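Local coordinates for protein EmGH1 (Erythrobacter marinus, PDB 5Z87) that probably hydrolyses beta-glucosidic bonds at the ends of oligosaccharides and glucosides, as a family 3 glycoside hydrolase, at residues G325-G328 against E332-I335; R318-L323 against A334-R339; H234-G239 against T293-D298; V342-A347 against E374-A379. All coordinates share one frame; numbering follows the deposited sequence.

Contact 1: residues G325-G328 against E332-I335; sequences GVAG and EAAI
Two flat groups meet here, the carboxylate of Glu332 and the peptide joining Ala327 to Gly328. The carboxylate presents OE1 to the N-H of that peptide, with an N-H...O angle of 160°; Gly328 N to Glu332 OE1 is modelled at 2.5 Å, too short for the exact length to be trusted. The aliphatic part of the glutamate runs beside Ala327, whose CB lies 4.0 Å from Glu332 CG. CG stands opposite the backbone N (chi1 178°) and the chain is extended beyond it, which brings the carboxylate to the Gly328 amide. The methyl of Ala327 points into the flank of Ala333, 3.6 Å from Ala333 N, with the Ala333 methyl beside it at 3.8 Å, CB to CB. Such small side chains let the 325-328 loop come close to the first turns of helix 330-340, CA of Ala327 being 5.1 Å from CA of Ala333. Ser329 OG is hydrogen-bonded to Glu332 N, and Val326 packs on Ser717 of the second subunit. An alanine in place of Glu332 removes the carboxylate, which would probably leave the Gly328 N-H without this acceptor and the loop freer to move. The chemistry is that of a helix entry, where an acidic side chain in the first turn ties down the preceding loop and its charge probably suits the helix dipole.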
loop_
_atom_site.group_PDB
_atom_site.type_symbol
_atom_site.label_atom_id
_atom_site.label_comp_id
_atom_site.label_asym_id
_atom_site.label_seq_id
_atom_site.Cartn_x
_atom_site.Cartn_y
_atom_site.Cartn_z
ATOM N N GLY A 325 20.076 -7.394 6.144
ATOM C CA GLY A 325 20.289 -8.467 7.102
ATOM C C GLY A 325 20.074 -9.846 6.524
ATOM O O GLY A 325 19.636 -10.754 7.236
ATOM N N VAL A 326 20.367 -10.029 5.240
ATOM C CA VAL A 326 20.198 -11.316 4.591
ATOM C C VAL A 326 21.523 -12.060 4.478
ATOM O O VAL A 326 21.576 -13.263 4.729
ATOM C CB VAL A 326 19.520 -11.133 3.218
ATOM C CG1 VAL A 326 19.613 -12.415 2.372
ATOM C CG2 VAL A 326 18.064 -10.735 3.426
ATOM N N ALA A 327 22.604 -11.358 4.145
ATOM C CA ALA A 327 23.935 -11.941 4.159
ATOM C C ALA A 327 24.554 -11.789 5.543
ATOM O O ALA A 327 24.430 -10.740 6.182
ATOM C CB ALA A 327 24.830 -11.275 3.109
ATOM N N GLY A 328 25.242 -12.841 5.995
ATOM C CA GLY A 328 25.851 -12.824 7.309
ATOM C C GLY A 328 27.103 -11.984 7.408
ATOM O O GLY A 328 27.516 -11.633 8.518
ATOM N N GLU A 332 29.995 -12.854 2.470
ATOM C CA GLU A 332 28.802 -13.566 2.031
ATOM C C GLU A 332 27.950 -12.709 1.102
ATOM O O GLU A 332 27.315 -13.240 0.186
ATOM C CB GLU A 332 27.964 -14.043 3.226
ATOM C CG GLU A 332 26.689 -14.756 2.753
ATOM C CD GLU A 332 25.928 -15.539 3.835
ATOM O OE1 GLU A 332 25.748 -15.028 4.962
ATOM O OE2 GLU A 332 25.488 -16.674 3.535
ATOM N N ALA A 333 27.940 -11.386 1.300
ATOM C CA ALA A 333 27.168 -10.509 0.416
ATOM C C ALA A 333 27.735 -10.517 -0.999
ATOM O O ALA A 333 26.987 -10.639 -1.982
ATOM C CB ALA A 333 27.141 -9.079 0.973
ATOM N N ALA A 334 29.057 -10.380 -1.123
ATOM C CA ALA A 334 29.693 -10.465 -2.435
ATOM C C ALA A 334 29.316 -11.764 -3.134
ATOM O O ALA A 334 28.957 -11.757 -4.317
ATOM C CB ALA A 334 31.216 -10.337 -2.283
ATOM N N ILE A 335 29.322 -12.883 -2.396
ATOM C CA ILE A 335 29.031 -14.180 -3.008
ATOM C C ILE A 335 27.579 -14.249 -3.468
ATOM O O ILE A 335 27.284 -14.720 -4.574
ATOM C CB ILE A 335 29.362 -15.328 -2.039
ATOM C CG1 ILE A 335 30.869 -15.407 -1.800
ATOM C CG2 ILE A 335 28.858 -16.662 -2.612
ATOM C CD1 ILE A 335 31.274 -16.492 -0.800
#

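Contact 2: residues R318-L323 against A334-R339; sequences RRIHSL and AIMGLR
This is a small apolar contact between two consecutive helices, in which Ile320 of the short helix 319-322 rests against Met336 and Gly337 of helix 330-340. It is buried in the segment that links barrel strands 309-311 and 345-346. Ile320 supplies both of its branches. Its CG2 methyl, opposite the backbone N, meets the sulfur of Met336, CG2 to SD at 4.0 Å, and the two side chains cross obliquely. The methionine chain is extended beyond CG, which carries SD out from its own helix to the isoleucine. The other branch ends in CD1, which lies 4.1 Å from Gly337 N; with no side chain on Gly337, this methyl can rest directly on the backbone. The CA atoms of Ile320 and Gly337 are 8.1 Å apart, the nearest across the two segments. Ala327, in the loop between the helices, packs on both Ile320 and Met336, and its carbonyl is hydrogen-bonded to His321 ND1. His321 packs on Ile715 of the second subunit, a residue of a magnesium site. The connection is a beta-alpha unit of the (beta/alpha)8 barrel in which a short extra helix, 319-322, precedes the main helix 330-340.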
loop_
_atom_site.group_PDB
_atom_site.type_symbol
_atom_site.label_atom_id
_atom_site.label_comp_id
_atom_site.label_asym_id
_atom_site.label_seq_id
_atom_site.Cartn_x
_atom_site.Cartn_y
_atom_site.Cartn_z
ATOM N N ARG A 318 27.030 -4.785 -0.729
ATOM C CA ARG A 318 27.297 -4.770 0.705
ATOM C C ARG A 318 26.008 -4.699 1.528
ATOM O O ARG A 318 25.914 -5.301 2.600
ATOM C CB ARG A 318 28.198 -3.584 1.057
ATOM C CG ARG A 318 28.629 -3.583 2.516
ATOM C CD ARG A 318 29.254 -2.263 2.925
ATOM N NE ARG A 318 29.985 -1.674 1.813
ATOM C CZ ARG A 318 31.273 -1.892 1.570
ATOM N NH1 ARG A 318 31.985 -2.677 2.372
ATOM N NH2 ARG A 318 31.845 -1.313 0.533
ATOM N N ARG A 319 25.005 -3.965 1.042
ATOM C CA ARG A 319 23.800 -3.752 1.833
ATOM C C ARG A 319 22.904 -4.978 1.897
ATOM O O ARG A 319 21.978 -4.988 2.714
ATOM C CB ARG A 319 23.014 -2.570 1.283
ATOM C CG ARG A 319 23.643 -1.228 1.596
ATOM C CD ARG A 319 22.997 -0.164 0.771
ATOM N NE ARG A 319 23.761 1.070 0.789
ATOM C CZ ARG A 319 23.495 2.091 -0.014
ATOM N NH1 ARG A 319 22.487 1.999 -0.874
ATOM N NH2 ARG A 319 24.229 3.195 0.037
ATOM N N ILE A 320 23.146 -5.995 1.060
ATOM C CA ILE A 320 22.530 -7.300 1.274
ATOM C C ILE A 320 22.759 -7.745 2.706
ATOM O O ILE A 320 21.891 -8.364 3.335
ATOM C CB ILE A 320 23.094 -8.338 0.289
ATOM C CG1 ILE A 320 22.827 -7.944 -1.165
ATOM C CG2 ILE A 320 22.520 -9.734 0.576
ATOM C CD1 ILE A 320 23.655 -8.818 -2.128
ATOM N N HIS A 321 23.942 -7.443 3.234
ATOM C CA HIS A 321 24.308 -7.724 4.608
ATOM C C HIS A 321 23.930 -6.577 5.535
ATOM O O HIS A 321 23.198 -6.783 6.507
ATOM C CB HIS A 321 25.812 -7.995 4.710
ATOM C CG HIS A 321 26.335 -7.923 6.110
ATOM N ND1 HIS A 321 25.951 -8.810 7.095
ATOM C CD2 HIS A 321 27.181 -7.046 6.703
ATOM C CE1 HIS A 321 26.553 -8.494 8.229
ATOM N NE2 HIS A 321 27.299 -7.424 8.020
ATOM N N SER A 322 24.394 -5.363 5.219
ATOM C CA SER A 322 24.428 -4.274 6.191
ATOM C C SER A 322 23.097 -3.544 6.340
ATOM O O SER A 322 22.907 -2.844 7.334
ATOM C CB SER A 322 25.505 -3.257 5.801
ATOM O OG SER A 322 25.166 -2.637 4.564
ATOM N N LEU A 323 22.200 -3.651 5.365
ATOM C CA LEU A 323 20.885 -3.030 5.436
ATOM C C LEU A 323 19.788 -4.071 5.604
ATOM O O LEU A 323 19.062 -4.032 6.598
ATOM C CB LEU A 323 20.630 -2.174 4.184
ATOM C CG LEU A 323 19.238 -1.523 4.149
ATOM C CD1 LEU A 323 19.051 -0.563 5.342
ATOM C CD2 LEU A 323 19.025 -0.791 2.824
ATOM N N ALA A 334 29.057 -10.380 -1.123
ATOM C CA ALA A 334 29.693 -10.465 -2.435
ATOM C C ALA A 334 29.316 -11.764 -3.134
ATOM O O ALA A 334 28.957 -11.757 -4.317
ATOM C CB ALA A 334 31.216 -10.337 -2.283
ATOM N N ILE A 335 29.322 -12.883 -2.396
ATOM C CA ILE A 335 29.031 -14.180 -3.008
ATOM C C ILE A 335 27.579 -14.249 -3.468
ATOM O O ILE A 335 27.284 -14.720 -4.574
ATOM C CB ILE A 335 29.362 -15.328 -2.039
ATOM C CG1 ILE A 335 30.869 -15.407 -1.800
ATOM C CG2 ILE A 335 28.858 -16.662 -2.612
ATOM C CD1 ILE A 335 31.274 -16.492 -0.800
ATOM N N MET A 336 26.646 -13.791 -2.624
ATOM C CA MET A 336 25.233 -13.798 -3.005
ATOM C C MET A 336 24.982 -12.953 -4.251
ATOM O O MET A 336 24.317 -13.402 -5.192
ATOM C CB MET A 336 24.373 -13.302 -1.845
ATOM C CG MET A 336 24.206 -14.316 -0.738
ATOM S SD MET A 336 23.092 -13.704 0.549
ATOM C CE MET A 336 23.197 -15.055 1.726
ATOM N N GLY A 337 25.505 -11.718 -4.276
ATOM C CA GLY A 337 25.301 -10.869 -5.443
ATOM C C GLY A 337 25.865 -11.463 -6.727
ATOM O O GLY A 337 25.212 -11.442 -7.780
ATOM N N LEU A 338 27.086 -11.991 -6.666
ATOM C CA LEU A 338 27.712 -12.521 -7.876
ATOM C C LEU A 338 26.974 -13.755 -8.391
ATOM O O LEU A 338 26.676 -13.858 -9.590
ATOM C CB LEU A 338 29.184 -12.834 -7.601
ATOM C CG LEU A 338 30.026 -13.057 -8.847
ATOM C CD1 LEU A 338 30.225 -11.738 -9.558
ATOM C CD2 LEU A 338 31.366 -13.695 -8.456
ATOM N N ARG A 339 26.647 -14.698 -7.497
ATOM C CA ARG A 339 25.931 -15.892 -7.948
ATOM C C ARG A 339 24.514 -15.561 -8.377
ATOM O O ARG A 339 23.975 -16.212 -9.285
ATOM C CB ARG A 339 25.893 -16.960 -6.861
ATOM C CG ARG A 339 27.165 -17.099 -6.072
ATOM C CD ARG A 339 27.871 -18.390 -6.320
ATOM N NE ARG A 339 26.990 -19.530 -6.151
ATOM C CZ ARG A 339 26.717 -20.088 -4.981
ATOM N NH1 ARG A 339 25.901 -21.136 -4.921
ATOM N NH2 ARG A 339 27.265 -19.596 -3.877
#

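Contact 3: residues H234-G239 against T293-D298; sequences HFAGYG and THLLND
Phe235 and Ala236, at the end of barrel strand 229-235, pack on Leu295 and Leu296 in the first turns of helix 293-303, a strand-to-helix contact of the TIM-barrel domain of family 3 glycoside hydrolases. The apolar contacts carry it. Phe235 CE2 lies 3.7 Å from Leu295 CG, and the methyl Leu296 CD2 comes in at the ring edge, 3.8 Å from Phe235 CD2. The CD2 branch of Leu295 goes to Ala236, 4.0 Å from its CB, although the exact rotamer of this leucine is doubtful. The polar approach is at the same edge: the carbonyl Leu295 O lies near the ring plane, 3.4 Å from Phe235 CE2, facing the slightly positive rim. An alanine in place of Phe235 would probably open a gap beside Leu295 and Leu296 and leave Phe265 without its edge-to-face partner. The backbone is unusual, with cis peptides before both His234 and Ala236. On the neighbouring residue, His234, ND1 is hydrogen-bonded to Asp183; this histidine belongs to the pocket, where its NE2 binds a dithiothreitol molecule probably left from crystallisation. In the helix, a wider pi-type turn lets Thr293 O accept from two backbone amides, Asn297 N at 2.8 Å and Asp298 N at 3.2 Å.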
loop_
_atom_site.group_PDB
_atom_site.type_symbol
_atom_site.label_atom_id
_atom_site.label_comp_id
_atom_site.label_asym_id
_atom_site.label_seq_id
_atom_site.Cartn_x
_atom_site.Cartn_y
_atom_site.Cartn_z
ATOM N N HIS A 234 15.128 0.667 -12.027
ATOM C CA HIS A 234 15.857 -0.200 -11.107
ATOM C C HIS A 234 15.154 -1.549 -10.962
ATOM O O HIS A 234 14.028 -1.599 -10.480
ATOM C CB HIS A 234 15.987 0.461 -9.737
ATOM C CG HIS A 234 16.440 1.887 -9.783
ATOM N ND1 HIS A 234 15.628 2.915 -10.216
ATOM C CD2 HIS A 234 17.613 2.460 -9.416
ATOM C CE1 HIS A 234 16.284 4.058 -10.121
ATOM N NE2 HIS A 234 17.487 3.811 -9.631
ATOM N N PHE A 235 15.846 -2.627 -11.353
ATOM C CA PHE A 235 15.280 -3.971 -11.512
ATOM C C PHE A 235 15.056 -4.628 -10.151
ATOM O O PHE A 235 16.028 -4.935 -9.457
ATOM C CB PHE A 235 16.259 -4.805 -12.334
ATOM C CG PHE A 235 15.653 -5.976 -13.035
ATOM C CD1 PHE A 235 14.623 -5.803 -13.942
ATOM C CD2 PHE A 235 16.161 -7.252 -12.827
ATOM C CE1 PHE A 235 14.083 -6.891 -14.620
ATOM C CE2 PHE A 235 15.630 -8.350 -13.492
ATOM C CZ PHE A 235 14.594 -8.174 -14.398
ATOM N N ALA A 236 13.803 -4.864 -9.747
ATOM C CA ALA A 236 12.558 -4.476 -10.411
ATOM C C ALA A 236 11.542 -4.220 -9.302
ATOM O O ALA A 236 11.563 -4.917 -8.282
ATOM C CB ALA A 236 12.052 -5.569 -11.357
ATOM N N GLY A 237 10.664 -3.235 -9.489
ATOM C CA GLY A 237 9.666 -2.880 -8.492
ATOM C C GLY A 237 10.065 -1.770 -7.541
ATOM O O GLY A 237 9.392 -1.572 -6.524
ATOM N N TYR A 238 11.134 -1.037 -7.841
ATOM C CA TYR A 238 11.639 -0.034 -6.914
ATOM C C TYR A 238 10.594 1.044 -6.619
ATOM O O TYR A 238 10.541 1.568 -5.499
ATOM C CB TYR A 238 12.929 0.537 -7.503
ATOM C CG TYR A 238 13.660 1.586 -6.708
ATOM C CD1 TYR A 238 13.809 1.488 -5.330
ATOM C CD2 TYR A 238 14.268 2.659 -7.366
ATOM C CE1 TYR A 238 14.513 2.468 -4.616
ATOM C CE2 TYR A 238 14.971 3.621 -6.676
ATOM C CZ TYR A 238 15.086 3.534 -5.305
ATOM O OH TYR A 238 15.783 4.518 -4.638
ATOM N N GLY A 239 9.709 1.335 -7.577
ATOM C CA GLY A 239 8.709 2.373 -7.392
ATOM C C GLY A 239 7.570 2.008 -6.454
ATOM O O GLY A 239 6.831 2.904 -6.022
ATOM N N THR A 293 17.889 -14.270 -7.347
ATOM C CA THR A 293 18.301 -15.152 -8.441
ATOM C C THR A 293 17.179 -15.349 -9.442
ATOM O O THR A 293 17.421 -15.395 -10.651
ATOM C CB THR A 293 18.749 -16.518 -7.902
ATOM O OG1 THR A 293 19.836 -16.359 -6.981
ATOM C CG2 THR A 293 19.196 -17.419 -9.048
ATOM N N HIS A 294 15.946 -15.503 -8.961
ATOM C CA HIS A 294 14.812 -15.607 -9.876
ATOM C C HIS A 294 14.754 -14.421 -10.837
ATOM O O HIS A 294 14.549 -14.589 -12.045
ATOM C CB HIS A 294 13.512 -15.705 -9.076
ATOM C CG HIS A 294 12.279 -15.479 -9.899
ATOM N ND1 HIS A 294 11.824 -16.393 -10.824
ATOM C CD2 HIS A 294 11.414 -14.436 -9.939
ATOM C CE1 HIS A 294 10.728 -15.927 -11.397
ATOM N NE2 HIS A 294 10.456 -14.741 -10.876
ATOM N N LEU A 295 14.929 -13.208 -10.311
ATOM C CA LEU A 295 14.851 -12.014 -11.149
ATOM C C LEU A 295 16.099 -11.861 -12.020
ATOM O O LEU A 295 16.001 -11.720 -13.245
ATOM C CB LEU A 295 14.662 -10.783 -10.256
ATOM C CG LEU A 295 13.689 -9.671 -10.645
ATOM C CD1 LEU A 295 12.479 -10.227 -11.374
ATOM C CD2 LEU A 295 13.258 -8.885 -9.391
ATOM N N LEU A 296 17.286 -11.877 -11.397
ATOM C CA LEU A 296 18.545 -11.588 -12.081
ATOM C C LEU A 296 19.035 -12.733 -12.969
ATOM O O LEU A 296 19.870 -12.503 -13.847
ATOM C CB LEU A 296 19.630 -11.242 -11.053
ATOM C CG LEU A 296 19.402 -9.942 -10.267
ATOM C CD1 LEU A 296 20.505 -9.667 -9.255
ATOM C CD2 LEU A 296 19.266 -8.769 -11.225
ATOM N N ASN A 297 18.538 -13.953 -12.782
ATOM C CA ASN A 297 18.984 -15.072 -13.602
ATOM C C ASN A 297 17.847 -15.729 -14.373
ATOM O O ASN A 297 17.882 -15.752 -15.608
ATOM C CB ASN A 297 19.691 -16.118 -12.740
ATOM C CG ASN A 297 20.181 -17.296 -13.566
ATOM O OD1 ASN A 297 21.218 -17.207 -14.215
ATOM N ND2 ASN A 297 19.419 -18.390 -13.571
ATOM N N ASP A 298 16.854 -16.287 -13.676
ATOM C CA ASP A 298 15.818 -17.062 -14.349
ATOM C C ASP A 298 15.061 -16.218 -15.363
ATOM O O ASP A 298 14.833 -16.649 -16.500
ATOM C CB ASP A 298 14.853 -17.659 -13.321
ATOM C CG ASP A 298 15.553 -18.589 -12.335
ATOM O OD1 ASP A 298 16.795 -18.695 -12.389
ATOM O OD2 ASP A 298 14.852 -19.209 -11.506
#

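Contact 4: residues V342-A347 against E374-A379; sequences VDIELA and ERILAA
Asp343 and Arg375 cross at about a right angle, and their charged groups meet in a salt bridge. The guanidinium offers NH1 to the syn lone pair of OD1, NH1 to OD1 at 2.7 Å with an N-H...O angle of 159°, and the oxygen lies almost in the guanidinium plane at its edge. A single bond joins the pair, in keeping with the 64° between the carboxylate and guanidinium planes. A bend at chi2 (147°) helps bring the arginine chain over the aspartate, with Arg375 CD 3.3 Å from Asp343 OD2. That second oxygen is taken up by Arg301 NH1 and by the backbone amide of Val310, so the buried carboxylate is held from several directions, and the gathered positive charge would be expected to keep it ionised. The contact joins the entry of strand 345-346, which pairs with 64-65 and so closes the (beta/alpha)8 barrel, to helix 366-382 outside it. One residue along on each segment, two isoleucines also cross at about a right angle. The methyl Ile376 CD1 is set against the branch point of Ile344, 3.6 Å from CG2 and 3.7 Å from CB. Ile344 also packs on Val311 and Cys65, and Ile376 on Tyr309, residues of the neighbouring strands 309-311 and 64-65.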
loop_
_atom_site.group_PDB
_atom_site.type_symbol
_atom_site.label_atom_id
_atom_site.label_comp_id
_atom_site.label_asym_id
_atom_site.label_seq_id
_atom_site.Cartn_x
_atom_site.Cartn_y
_atom_site.Cartn_z
ATOM N N VAL A 342 24.621 -10.293 -10.335
ATOM C CA VAL A 342 25.217 -8.962 -10.425
ATOM C C VAL A 342 26.652 -9.106 -10.934
ATOM O O VAL A 342 27.479 -9.772 -10.302
ATOM C CB VAL A 342 25.198 -8.246 -9.068
ATOM C CG1 VAL A 342 25.842 -6.877 -9.210
ATOM C CG2 VAL A 342 23.772 -8.152 -8.504
ATOM N N ASP A 343 26.956 -8.451 -12.055
ATOM C CA ASP A 343 28.243 -8.604 -12.726
ATOM C C ASP A 343 29.273 -7.574 -12.284
ATOM O O ASP A 343 30.452 -7.912 -12.158
ATOM C CB ASP A 343 28.066 -8.516 -14.247
ATOM C CG ASP A 343 27.121 -9.561 -14.780
ATOM O OD1 ASP A 343 27.274 -10.741 -14.382
ATOM O OD2 ASP A 343 26.227 -9.209 -15.586
ATOM N N ILE A 344 28.870 -6.324 -12.056
ATOM C CA ILE A 344 29.810 -5.275 -11.698
ATOM C C ILE A 344 29.234 -4.467 -10.543
ATOM O O ILE A 344 28.053 -4.105 -10.551
ATOM C CB ILE A 344 30.160 -4.375 -12.905
ATOM C CG1 ILE A 344 31.059 -3.219 -12.473
ATOM C CG2 ILE A 344 28.921 -3.871 -13.592
ATOM C CD1 ILE A 344 31.840 -2.601 -13.619
ATOM N N GLU A 345 30.067 -4.202 -9.542
ATOM C CA GLU A 345 29.645 -3.553 -8.318
ATOM C C GLU A 345 29.950 -2.061 -8.391
ATOM O O GLU A 345 31.109 -1.655 -8.519
ATOM C CB GLU A 345 30.333 -4.178 -7.109
ATOM C CG GLU A 345 30.090 -3.400 -5.856
ATOM C CD GLU A 345 30.893 -3.926 -4.709
ATOM O OE1 GLU A 345 30.338 -4.038 -3.597
ATOM O OE2 GLU A 345 32.079 -4.251 -4.929
ATOM N N LEU A 346 28.903 -1.255 -8.323
ATOM C CA LEU A 346 29.022 0.191 -8.216
ATOM C C LEU A 346 29.207 0.526 -6.742
ATOM O O LEU A 346 28.261 0.457 -5.953
ATOM C CB LEU A 346 27.785 0.855 -8.805
ATOM C CG LEU A 346 27.669 2.352 -8.576
ATOM C CD1 LEU A 346 28.779 3.092 -9.309
ATOM C CD2 LEU A 346 26.289 2.814 -9.045
ATOM N N ALA A 347 30.440 0.856 -6.355
ATOM C CA ALA A 347 30.759 1.114 -4.955
ATOM C C ALA A 347 32.207 1.561 -4.797
ATOM O O ALA A 347 33.066 1.203 -5.608
ATOM C CB ALA A 347 30.514 -0.132 -4.093
ATOM N N GLU A 374 33.239 -11.683 -18.378
ATOM C CA GLU A 374 33.072 -11.819 -19.815
ATOM C C GLU A 374 31.926 -10.949 -20.313
ATOM O O GLU A 374 32.024 -10.357 -21.394
ATOM C CB GLU A 374 32.869 -13.290 -20.204
ATOM C CG GLU A 374 32.964 -13.489 -21.715
ATOM C CD GLU A 374 32.925 -14.947 -22.150
ATOM O OE1 GLU A 374 33.551 -15.797 -21.467
ATOM O OE2 GLU A 374 32.262 -15.228 -23.181
ATOM N N ARG A 375 30.837 -10.849 -19.535
ATOM C CA ARG A 375 29.742 -9.942 -19.883
ATOM C C ARG A 375 30.245 -8.512 -20.000
ATOM O O ARG A 375 29.955 -7.811 -20.981
ATOM C CB ARG A 375 28.626 -10.022 -18.830
ATOM C CG ARG A 375 27.823 -11.294 -18.871
ATOM C CD ARG A 375 27.366 -11.715 -17.491
ATOM N NE ARG A 375 26.417 -12.818 -17.576
ATOM C CZ ARG A 375 25.734 -13.312 -16.547
ATOM N NH1 ARG A 375 25.886 -12.807 -15.330
ATOM N NH2 ARG A 375 24.900 -14.321 -16.741
ATOM N N ILE A 376 31.012 -8.074 -18.998
ATOM C CA ILE A 376 31.594 -6.733 -18.982
ATOM C C ILE A 376 32.443 -6.495 -20.228
ATOM O O ILE A 376 32.302 -5.473 -20.912
ATOM C CB ILE A 376 32.426 -6.542 -17.707
ATOM C CG1 ILE A 376 31.540 -6.640 -16.470
ATOM C CG2 ILE A 376 33.181 -5.209 -17.760
ATOM C CD1 ILE A 376 30.527 -5.520 -16.391
ATOM N N LEU A 377 33.353 -7.431 -20.523
ATOM C CA LEU A 377 34.235 -7.292 -21.682
ATOM C C LEU A 377 33.440 -7.216 -22.978
ATOM O O LEU A 377 33.746 -6.401 -23.856
ATOM C CB LEU A 377 35.214 -8.463 -21.724
ATOM C CG LEU A 377 36.204 -8.435 -20.561
ATOM C CD1 LEU A 377 37.044 -9.706 -20.566
ATOM C CD2 LEU A 377 37.074 -7.195 -20.630
ATOM N N ALA A 378 32.397 -8.040 -23.107
ATOM C CA ALA A 378 31.608 -8.022 -24.334
ATOM C C ALA A 378 30.923 -6.677 -24.514
ATOM O O ALA A 378 30.854 -6.148 -25.634
ATOM C CB ALA A 378 30.587 -9.161 -24.322
ATOM N N ALA A 379 30.438 -6.095 -23.413
ATOM C CA ALA A 379 29.822 -4.779 -23.495
ATOM C C ALA A 379 30.847 -3.735 -23.917
ATOM O O ALA A 379 30.549 -2.859 -24.739
ATOM C CB ALA A 379 29.176 -4.408 -22.153
#

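Contacts 1 and 2 share helix 330-340 and Ala334 and Ile335, with centres about 4 Å apart; Val326 N of contact 1 lies 3.0 Å from Ile320 O of contact 2, a probable hydrogen bond. Both reach the second subunit. The same helix leads into contact 4, where Val342 N lies 2.9 Å from Gly337 O of contact 2 in a probable hydrogen bond. Contact 4 in turn touches contact 3 through Leu296 CD1 and Val342 CG2, 3.7 Å apart. His234, in the 234-239 segment but not in its packing, belongs to the pocket; the centre of contact 3 is about 17 Å from those of contacts 1 and 4. The four contacts thus run from the ligand pocket to the dimer interface.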